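Local coordinates for protein Old Yellow Enzyme (Pichia, PDB 6AGZ) that probably reduces the activated carbon-carbon double bond of enones with its bound flavin mononucleotide, as a TIM-barrel member of the old yellow enzyme family, at residues 71-76 with 83-88; 76-81 with 115-120; 133-138 with 151-156; 197-202 with 260-265. All coordinates share one frame; numbering follows the deposited sequence.

In this eight-stranded parallel TIM barrel, contacts 1 to 3 lie mainly in connections between barrel strands and helices, while contact 4 joins the end of helix 193-198 to helix 258-274. Contacts 1 and 2 share Gly76; their centres are about 12 Å apart, and both use the loop between strand 63-70 and helix 87-102. Contact 3 follows, about 14 Å from contact 2 between centres, in the long excursion between strand 106-112 and helix 158-179. Contact 4 comes last, about 18 Å from contact 3 between centres. Arg116 of contact 2 touches both later contacts. Each contact touches the next, and the Tyr78 side chain lies about 8 Å from the flavin mononucleotide.

Contact 1: 71-76 with 83-88; sequences GAPQFG and MIYTDR
Pro73 meets the face of Tyr85 where 71-76 and 83-88 come together. The CD atom of Pro73 sits almost squarely over the middle of the Tyr85 ring, 3.6 Å from its centroid and 11° off the ring normal, a CH-pi contact. Tyr85 places its ring there by carrying CG on the far side from its own backbone N, with chi1 -172°. Beside the proline, Ala72 CB approaches Tyr85 CD1 at 3.9 Å, and the carbonyl oxygen of Gly71 comes obliquely to the same CD1 at 3.5 Å. This close-packed part lies at the outer rim: the tyrosine is exposed and the proline partly so.

The buried part, by contrast, is more widely spaced. Met83 bends at its last torsion, chi3 -69°, which brings CE to 3.8 Å from Pro73 CA, while its SD lies 4.0 Å from Pro73 CD. Ile84 CG2 rests 4.2 Å from Gly71 CA, and the Ile84 side chain also touches Ala171 of helix 158-179 and Met109 and Leu111 of strand 106-112.

Beyond Tyr85 the chain enters helix 87-102, with Thr86 as its N-cap; Gln89 OE1 accepts from the backbone N of both Tyr85 and Thr86. The loop following the second barrel strand thus folds against the residues that lead into helix 87-102. No hydrogen bond crosses between the two segments; Ile84, for one, makes its backbone bond to Phe70 instead. Their fit therefore rests on apolar contact and the proline-tyrosine CH-pi interaction.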
# COMPACT_ATOMS: atom_id res chain seq x y z
N GLY A 71 5.75 22.80 -19.71
CA GLY A 71 6.90 23.51 -19.18
C GLY A 71 7.85 23.99 -20.25
O GLY A 71 8.57 24.98 -20.05
N ALA A 72 7.87 23.32 -21.39
CA ALA A 72 8.75 23.66 -22.50
C ALA A 72 8.15 23.08 -23.77
O ALA A 72 7.23 22.26 -23.71
CB ALA A 72 10.18 23.12 -22.27
N PRO A 73 8.62 23.51 -24.95
CA PRO A 73 8.11 22.91 -26.20
C PRO A 73 8.22 21.39 -26.23
O PRO A 73 7.30 20.73 -26.73
CB PRO A 73 8.98 23.57 -27.27
CG PRO A 73 9.29 24.91 -26.71
CD PRO A 73 9.45 24.70 -25.22
N GLN A 74 9.31 20.83 -25.72
CA GLN A 74 9.46 19.38 -25.69
C GLN A 74 8.46 18.71 -24.75
O GLN A 74 8.17 17.52 -24.91
CB GLN A 74 10.89 19.00 -25.30
CG GLN A 74 11.22 17.52 -25.43
CD GLN A 74 11.12 17.01 -26.86
OE1 GLN A 74 11.94 17.36 -27.71
NE2 GLN A 74 10.11 16.19 -27.13
N PHE A 75 7.91 19.46 -23.79
CA PHE A 75 6.91 18.90 -22.88
C PHE A 75 5.57 18.67 -23.56
O PHE A 75 4.72 17.96 -22.99
CB PHE A 75 6.71 19.82 -21.67
CG PHE A 75 7.78 19.69 -20.61
CD1 PHE A 75 9.07 19.33 -20.94
CD2 PHE A 75 7.48 19.94 -19.28
CE1 PHE A 75 10.04 19.21 -19.97
CE2 PHE A 75 8.44 19.82 -18.30
CZ PHE A 75 9.73 19.46 -18.64
N GLY A 76 5.34 19.23 -24.74
CA GLY A 76 4.08 19.08 -25.44
C GLY A 76 4.09 17.97 -26.48
O GLY A 76 4.85 17.01 -26.36
N MET A 83 1.43 27.04 -22.13
CA MET A 83 2.87 26.96 -21.94
C MET A 83 3.33 28.12 -21.08
O MET A 83 2.73 29.20 -21.10
CB MET A 83 3.61 26.95 -23.29
CG MET A 83 5.05 26.46 -23.20
SD MET A 83 5.90 26.41 -24.79
CE MET A 83 5.02 25.08 -25.60
N ILE A 84 4.39 27.89 -20.30
CA ILE A 84 4.94 28.87 -19.38
C ILE A 84 6.40 29.11 -19.74
O ILE A 84 7.25 29.37 -18.87
CB ILE A 84 4.74 28.41 -17.92
CG1 ILE A 84 5.07 29.53 -16.91
CG2 ILE A 84 5.52 27.12 -17.64
CD1 ILE A 84 3.93 30.50 -16.69
N TYR A 85 6.72 29.04 -21.03
CA TYR A 85 8.11 28.99 -21.49
C TYR A 85 8.63 30.35 -21.97
O TYR A 85 9.62 30.85 -21.44
CB TYR A 85 8.24 27.94 -22.60
CG TYR A 85 9.66 27.66 -23.03
CD1 TYR A 85 10.54 26.97 -22.21
CD2 TYR A 85 10.12 28.06 -24.28
CE1 TYR A 85 11.83 26.70 -22.60
CE2 TYR A 85 11.41 27.80 -24.69
CZ TYR A 85 12.26 27.12 -23.84
OH TYR A 85 13.55 26.86 -24.24
N THR A 86 7.98 30.95 -22.97
CA THR A 86 8.49 32.19 -23.54
C THR A 86 8.12 33.38 -22.65
O THR A 86 7.32 33.27 -21.72
CB THR A 86 7.96 32.40 -24.95
OG1 THR A 86 6.56 32.69 -24.90
CG2 THR A 86 8.19 31.16 -25.80
N ASP A 87 8.74 34.52 -22.95
CA ASP A 87 8.44 35.74 -22.20
C ASP A 87 6.97 36.11 -22.30
O ASP A 87 6.33 36.44 -21.30
CB ASP A 87 9.33 36.89 -22.68
CG ASP A 87 10.76 36.78 -22.18
OD1 ASP A 87 11.04 35.86 -21.38
OD2 ASP A 87 11.60 37.62 -22.57
N ARG A 88 6.41 36.06 -23.52
CA ARG A 88 5.01 36.41 -23.71
C ARG A 88 4.09 35.52 -22.87
O ARG A 88 3.17 36.01 -22.21
CB ARG A 88 4.65 36.30 -25.20
CG ARG A 88 5.29 37.36 -26.08
CD ARG A 88 4.95 37.19 -27.55
NE ARG A 88 3.50 37.20 -27.80
CZ ARG A 88 2.83 36.18 -28.33
NH1 ARG A 88 3.46 35.07 -28.68
NH2 ARG A 88 1.52 36.28 -28.52

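Contact 2: 76-81 with 115-120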
# COMPACT_ATOMS: atom_id res chain seq x y z
N GLY A 76 5.34 19.23 -24.74
CA GLY A 76 4.08 19.08 -25.44
C GLY A 76 4.09 17.97 -26.48
O GLY A 76 4.85 17.01 -26.36
N LEU A 77 3.24 18.10 -27.50
CA LEU A 77 2.36 19.25 -27.66
C LEU A 77 0.94 18.85 -28.06
O LEU A 77 0.73 17.82 -28.70
CB LEU A 77 2.91 20.21 -28.73
CG LEU A 77 4.19 21.01 -28.47
CD1 LEU A 77 4.73 21.57 -29.77
CD2 LEU A 77 3.92 22.13 -27.48
N TYR A 78 -0.02 19.68 -27.66
CA TYR A 78 -1.37 19.66 -28.21
C TYR A 78 -1.69 21.05 -28.75
O TYR A 78 -1.22 22.05 -28.21
CB TYR A 78 -2.42 19.27 -27.15
CG TYR A 78 -2.32 17.84 -26.66
CD1 TYR A 78 -2.04 16.80 -27.54
CD2 TYR A 78 -2.52 17.53 -25.32
CE1 TYR A 78 -1.96 15.49 -27.10
CE2 TYR A 78 -2.44 16.22 -24.87
CZ TYR A 78 -2.16 15.21 -25.76
OH TYR A 78 -2.08 13.91 -25.31
N GLN A 79 -2.46 21.10 -29.83
CA GLN A 79 -2.78 22.39 -30.43
C GLN A 79 -3.57 23.25 -29.45
O GLN A 79 -4.52 22.77 -28.81
CB GLN A 79 -3.54 22.20 -31.74
CG GLN A 79 -4.83 21.42 -31.64
CD GLN A 79 -5.46 21.16 -32.99
OE1 GLN A 79 -5.60 22.07 -33.81
NE2 GLN A 79 -5.83 19.91 -33.25
N ASN A 80 -3.15 24.51 -29.31
CA ASN A 80 -3.80 25.49 -28.44
C ASN A 80 -3.71 25.10 -26.97
O ASN A 80 -4.55 25.50 -26.16
CB ASN A 80 -5.25 25.73 -28.86
CG ASN A 80 -5.37 26.21 -30.29
OD1 ASN A 80 -5.33 25.42 -31.23
ND2 ASN A 80 -5.51 27.53 -30.46
N GLY A 81 -2.69 24.33 -26.60
CA GLY A 81 -2.40 24.07 -25.21
C GLY A 81 -1.67 25.23 -24.57
O GLY A 81 -1.27 26.20 -25.23
N GLY A 115 4.98 13.16 -23.13
CA GLY A 115 5.62 11.90 -23.42
C GLY A 115 5.01 11.24 -24.64
O GLY A 115 4.74 11.90 -25.66
N ARG A 116 4.77 9.93 -24.55
CA ARG A 116 4.19 9.19 -25.66
C ARG A 116 2.71 9.50 -25.88
O ARG A 116 2.09 8.90 -26.76
CB ARG A 116 4.37 7.68 -25.44
CG ARG A 116 3.50 7.10 -24.35
CD ARG A 116 3.76 5.61 -24.18
NE ARG A 116 2.82 4.98 -23.26
CZ ARG A 116 2.81 3.67 -22.99
NH1 ARG A 116 3.67 2.86 -23.57
NH2 ARG A 116 1.91 3.18 -22.14
N ALA A 117 2.14 10.43 -25.12
CA ALA A 117 0.75 10.84 -25.28
C ALA A 117 0.59 12.03 -26.21
O ALA A 117 -0.54 12.45 -26.47
CB ALA A 117 0.13 11.15 -23.92
N ALA A 118 1.69 12.59 -26.71
CA ALA A 118 1.66 13.84 -27.44
C ALA A 118 1.20 13.64 -28.88
O ALA A 118 1.15 12.52 -29.40
CB ALA A 118 3.03 14.51 -27.42
N ASP A 119 0.86 14.74 -29.52
CA ASP A 119 0.59 14.79 -30.95
C ASP A 119 1.91 14.70 -31.69
O ASP A 119 2.70 15.66 -31.65
CB ASP A 119 -0.15 16.09 -31.31
CG ASP A 119 -0.61 16.14 -32.76
OD1 ASP A 119 -0.06 15.42 -33.61
OD2 ASP A 119 -1.54 16.93 -33.05
N PRO A 120 2.22 13.59 -32.36
CA PRO A 120 3.53 13.48 -33.03
C PRO A 120 3.65 14.39 -34.24
O PRO A 120 4.76 14.86 -34.54
CB PRO A 120 3.60 12.00 -33.42
CG PRO A 120 2.18 11.59 -33.59
CD PRO A 120 1.39 12.39 -32.57
O HOH W 1 6.31 15.47 -24.64
O HOH W 2 -2.84 18.37 -31.40
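Leu77 and Asp119 supply the backbone hydrogen bond that joins 76-81 to 115-120. Asp119 N donates to Leu77 O over 3.2 Å with an N-H...O angle of 156°, and the donor lies slightly out of the carbonyl plane. A second polar meeting is made by Tyr78, whose CG lies beside its backbone N (chi1 -67°) and whose ring runs out toward Ala117. Its OH points at Ala117 O, which lies at the ring edge; the two oxygens are modelled 2.4 Å apart, shorter than a normal hydrogen bond, so the length and detail of this bond are doubtful. The Tyr78 ring also meets that of Trp112, and the Tyr78 side chain is about 8 Å from the flavin mononucleotide.

Two waters extend the junction. One connects Gly76 O with Gly115 N, 3.1 Å from the water. The other donates to Asp119 OD2 and accepts from Gln79 N, linking the carboxylate to the beta turn of type II that runs from Tyr78 to Gly81.

Van der Waals contact centres on the Ala118 methyl, which packs on the backbone. The cis peptide before Leu77 puts the Gly76 C=O and the Leu77 N-H on one edge, against Ala118: CB is 3.3 Å from Gly76 O and 3.6 Å from Leu77 N.

Leu77 N is buried here without a polar partner. Asp119, the N-cap of helix 120-125, instead divides its carboxylate: OD1 makes weak bonds to Lys121 N and Leu122 N while OD2 takes the water, surroundings that probably stabilise its negative charge.

Contact 3: 133-138 with 151-156; sequences PSALYF and NEVQAM
Tyr137, with CG beside its backbone N (chi1 -56°), and Val153, with CG1 set between its N and carbonyl carbon (chi1 71°), bring a ring face and a methyl together. Strand 153-155 pairs in parallel with 130-132 in a small two-stranded sheet outside the TIM barrel, within the connection from strand 106-112 to helix 158-179. The segment 133-138 turns back after strand 130-132 and runs nearly opposite to 151-156.

Val153 CG1 lies over the Tyr137 ring, 3.7 Å from its centroid and displaced toward the rim, a CH-pi contact in which CZ is the nearest ring atom at 3.4 Å. The same residue pair is joined by a polar bond: Val153 N donates to Tyr137 OH over 3.1 Å, nearly straight at 168°. Helix 140-148 packs on the tyrosine through Ala146 and Lys143.

Ala135 is the centre of an inverse gamma turn, closed by Leu136 N to Ser134 O at 2.7 Å. At the other end of the contact from the tyrosine, Ala155 CB meets Pro133 O, which also accepts from Arg205 NH1. Back at the tyrosine, one water lies 2.6 Å from Tyr137 OH and donates to Glu152 OE2 at 2.7 Å.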
# COMPACT_ATOMS: atom_id res chain seq x y z
N PRO A 133 9.73 6.90 -21.82
CA PRO A 133 10.74 6.09 -21.13
C PRO A 133 11.24 4.93 -21.97
O PRO A 133 12.44 4.66 -22.01
CB PRO A 133 10.01 5.61 -19.86
CG PRO A 133 8.56 5.78 -20.16
CD PRO A 133 8.48 7.00 -21.03
N SER A 134 10.33 4.23 -22.65
CA SER A 134 10.69 3.16 -23.56
C SER A 134 9.97 3.37 -24.89
O SER A 134 8.93 4.03 -24.95
CB SER A 134 10.35 1.78 -22.98
OG SER A 134 11.05 1.55 -21.78
N ALA A 135 10.53 2.79 -25.95
CA ALA A 135 9.99 2.96 -27.30
C ALA A 135 8.75 2.08 -27.46
O ALA A 135 8.75 1.05 -28.15
CB ALA A 135 11.06 2.63 -28.34
N LEU A 136 7.68 2.51 -26.81
CA LEU A 136 6.41 1.79 -26.81
C LEU A 136 5.27 2.78 -26.94
O LEU A 136 5.33 3.88 -26.39
CB LEU A 136 6.23 0.96 -25.53
CG LEU A 136 7.30 -0.09 -25.20
CD1 LEU A 136 7.04 -0.68 -23.82
CD2 LEU A 136 7.33 -1.18 -26.25
N TYR A 137 4.24 2.38 -27.69
CA TYR A 137 3.03 3.18 -27.83
C TYR A 137 1.95 2.63 -26.91
O TYR A 137 1.94 1.45 -26.56
CB TYR A 137 2.53 3.16 -29.28
CG TYR A 137 3.56 3.63 -30.29
CD1 TYR A 137 3.68 4.97 -30.61
CD2 TYR A 137 4.41 2.72 -30.92
CE1 TYR A 137 4.61 5.40 -31.54
CE2 TYR A 137 5.34 3.15 -31.84
CZ TYR A 137 5.44 4.49 -32.15
OH TYR A 137 6.37 4.92 -33.07
N PHE A 138 1.02 3.51 -26.51
CA PHE A 138 -0.08 3.05 -25.67
C PHE A 138 -1.23 2.44 -26.48
O PHE A 138 -2.12 1.84 -25.89
CB PHE A 138 -0.61 4.19 -24.78
CG PHE A 138 -1.24 5.33 -25.54
CD1 PHE A 138 -2.57 5.27 -25.94
CD2 PHE A 138 -0.53 6.49 -25.79
CE1 PHE A 138 -3.15 6.32 -26.62
CE2 PHE A 138 -1.11 7.55 -26.46
CZ PHE A 138 -2.43 7.47 -26.88
N ASN A 151 7.44 10.68 -37.18
CA ASN A 151 7.99 11.03 -35.87
C ASN A 151 7.68 9.86 -34.93
O ASN A 151 6.70 9.90 -34.18
CB ASN A 151 7.41 12.35 -35.37
CG ASN A 151 8.29 13.03 -34.34
OD1 ASN A 151 9.47 12.71 -34.21
ND2 ASN A 151 7.72 13.99 -33.62
N GLU A 152 8.53 8.84 -34.96
CA GLU A 152 8.30 7.63 -34.20
C GLU A 152 8.86 7.76 -32.79
O GLU A 152 9.81 8.51 -32.54
CB GLU A 152 8.92 6.42 -34.91
CG GLU A 152 8.14 5.99 -36.15
CD GLU A 152 8.84 4.91 -36.95
OE1 GLU A 152 9.04 5.12 -38.17
OE2 GLU A 152 9.19 3.87 -36.37
N VAL A 153 8.25 7.03 -31.85
CA VAL A 153 8.58 7.18 -30.44
C VAL A 153 10.01 6.73 -30.19
O VAL A 153 10.52 5.80 -30.83
CB VAL A 153 7.58 6.41 -29.57
CG1 VAL A 153 7.78 4.90 -29.70
CG2 VAL A 153 7.68 6.84 -28.11
N GLN A 154 10.69 7.41 -29.27
CA GLN A 154 12.07 7.11 -28.93
C GLN A 154 12.22 7.01 -27.43
O GLN A 154 11.61 7.77 -26.67
CB GLN A 154 13.02 8.19 -29.47
CG GLN A 154 12.78 8.57 -30.92
CD GLN A 154 13.94 9.35 -31.52
OE1 GLN A 154 15.10 9.09 -31.22
NE2 GLN A 154 13.62 10.33 -32.36
N ALA A 155 13.03 6.05 -26.99
CA ALA A 155 13.39 5.97 -25.58
C ALA A 155 14.34 7.11 -25.23
O ALA A 155 15.34 7.33 -25.92
CB ALA A 155 14.04 4.62 -25.27
N MET A 156 14.01 7.84 -24.17
CA MET A 156 14.79 9.01 -23.80
C MET A 156 16.22 8.64 -23.46
O MET A 156 16.47 7.65 -22.76
CB MET A 156 14.14 9.73 -22.62
CG MET A 156 12.78 10.33 -22.92
SD MET A 156 12.15 11.31 -21.54
CE MET A 156 13.38 12.61 -21.48
O HOH W 3 7.30 3.01 -34.65

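Contact 4: 197-202 with 260-265; sequences FIQTTA and AQFGYI
Gln199 NE2 donates to Asp195 OD1 and at the same time lies at the edge of the Phe262 ring, near its plane and 3.5 Å from CZ. The amide and ring planes are turned 42° apart. The other end of that amide is held too, since OE1 accepts from Gly250 N, so the whole group is fixed from both sides although no hydrogen bond joins the two segments directly.

Ile198 does most of the apolar work. Its CG2 branch points to Gln261 CG and to Phe262 CZ, each 3.6 Å away, and reaches the ring obliquely. Its other branch meets Ile265 end to end, CD1 to CD1 at 3.6 Å. Gln261 bends at chi2 (71°), laying its CG against Ile198 while its amide turns to other partners: OE1 accepts from Arg216 NE and NE2 donates to Ile213 O.

Every touching residue is buried. Ile198 closes helix 193-198, which follows barrel strand 183-187, whereas Gln261, Phe262 and Ile265 belong to helix 258-274, after strand 236-240. Leu220 of helix 218-231 packs on both isoleucines, and Ala260 and Tyr264 of helix 258-274 meet Gly263 and Ile213 of the second subunit.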
# COMPACT_ATOMS: atom_id res chain seq x y z
N PHE A 197 7.02 6.78 -16.74
CA PHE A 197 8.19 6.29 -16.02
C PHE A 197 7.80 5.46 -14.81
O PHE A 197 8.53 4.52 -14.45
CB PHE A 197 9.09 7.46 -15.61
CG PHE A 197 10.10 7.84 -16.65
CD1 PHE A 197 9.75 8.71 -17.68
CD2 PHE A 197 11.39 7.34 -16.61
CE1 PHE A 197 10.68 9.06 -18.64
CE2 PHE A 197 12.32 7.68 -17.57
CZ PHE A 197 11.96 8.55 -18.59
N ILE A 198 6.66 5.76 -14.19
CA ILE A 198 6.24 5.00 -13.02
C ILE A 198 5.69 3.63 -13.41
O ILE A 198 5.89 2.65 -12.69
CB ILE A 198 5.21 5.82 -12.21
CG1 ILE A 198 5.83 7.12 -11.70
CG2 ILE A 198 4.67 5.01 -11.05
CD1 ILE A 198 4.84 8.05 -11.04
N GLN A 199 5.01 3.54 -14.55
CA GLN A 199 4.25 2.35 -14.89
C GLN A 199 5.13 1.25 -15.48
O GLN A 199 5.97 1.51 -16.35
CB GLN A 199 3.14 2.70 -15.89
CG GLN A 199 2.11 3.69 -15.35
CD GLN A 199 1.22 3.09 -14.28
OE1 GLN A 199 1.08 1.87 -14.18
NE2 GLN A 199 0.62 3.95 -13.46
N THR A 200 4.93 0.02 -15.01
CA THR A 200 5.63 -1.13 -15.59
C THR A 200 5.21 -1.36 -17.04
O THR A 200 6.01 -1.84 -17.84
CB THR A 200 5.36 -2.39 -14.77
OG1 THR A 200 3.95 -2.59 -14.65
CG2 THR A 200 5.97 -2.27 -13.38
N THR A 201 3.96 -1.02 -17.38
CA THR A 201 3.49 -1.21 -18.75
C THR A 201 4.27 -0.34 -19.73
O THR A 201 4.46 -0.73 -20.89
CB THR A 201 2.00 -0.90 -18.84
OG1 THR A 201 1.74 0.40 -18.29
CG2 THR A 201 1.19 -1.94 -18.09
N ALA A 202 4.72 0.84 -19.30
CA ALA A 202 5.36 1.79 -20.18
C ALA A 202 6.88 1.84 -20.03
O ALA A 202 7.56 2.27 -20.97
CB ALA A 202 4.80 3.20 -19.96
N ALA A 260 2.08 -0.82 -4.00
CA ALA A 260 3.50 -0.90 -3.68
C ALA A 260 4.29 0.23 -4.33
O ALA A 260 5.08 0.91 -3.67
CB ALA A 260 4.06 -2.25 -4.12
N GLN A 261 4.10 0.43 -5.63
CA GLN A 261 4.83 1.46 -6.36
C GLN A 261 4.50 2.85 -5.83
O GLN A 261 5.37 3.58 -5.32
CB GLN A 261 4.49 1.35 -7.85
CG GLN A 261 5.18 2.34 -8.76
CD GLN A 261 6.66 2.05 -8.93
OE1 GLN A 261 7.05 1.05 -9.52
NE2 GLN A 261 7.49 2.96 -8.43
N PHE A 262 3.22 3.23 -5.93
CA PHE A 262 2.80 4.54 -5.44
C PHE A 262 2.84 4.62 -3.92
O PHE A 262 2.98 5.71 -3.36
CB PHE A 262 1.40 4.86 -5.96
CG PHE A 262 1.32 4.96 -7.45
CD1 PHE A 262 1.44 6.19 -8.08
CD2 PHE A 262 1.15 3.83 -8.23
CE1 PHE A 262 1.38 6.29 -9.46
CE2 PHE A 262 1.09 3.92 -9.61
CZ PHE A 262 1.20 5.15 -10.22
N GLY A 263 2.72 3.48 -3.24
CA GLY A 263 2.98 3.46 -1.81
C GLY A 263 4.40 3.89 -1.48
O GLY A 263 4.63 4.65 -0.53
N TYR A 264 5.36 3.43 -2.28
CA TYR A 264 6.74 3.88 -2.11
C TYR A 264 6.89 5.35 -2.44
O TYR A 264 7.61 6.08 -1.74
CB TYR A 264 7.68 3.04 -2.97
CG TYR A 264 9.07 3.64 -3.13
CD1 TYR A 264 10.04 3.47 -2.15
CD2 TYR A 264 9.39 4.38 -4.26
CE1 TYR A 264 11.30 4.02 -2.30
CE2 TYR A 264 10.65 4.94 -4.41
CZ TYR A 264 11.60 4.75 -3.42
OH TYR A 264 12.85 5.31 -3.57
N ILE A 265 6.24 5.82 -3.51
CA ILE A 265 6.31 7.24 -3.85
C ILE A 265 5.81 8.09 -2.69
O ILE A 265 6.48 9.04 -2.24
CB ILE A 265 5.53 7.53 -5.14
CG1 ILE A 265 6.21 6.84 -6.33
CG2 ILE A 265 5.43 9.03 -5.38
CD1 ILE A 265 5.45 6.98 -7.63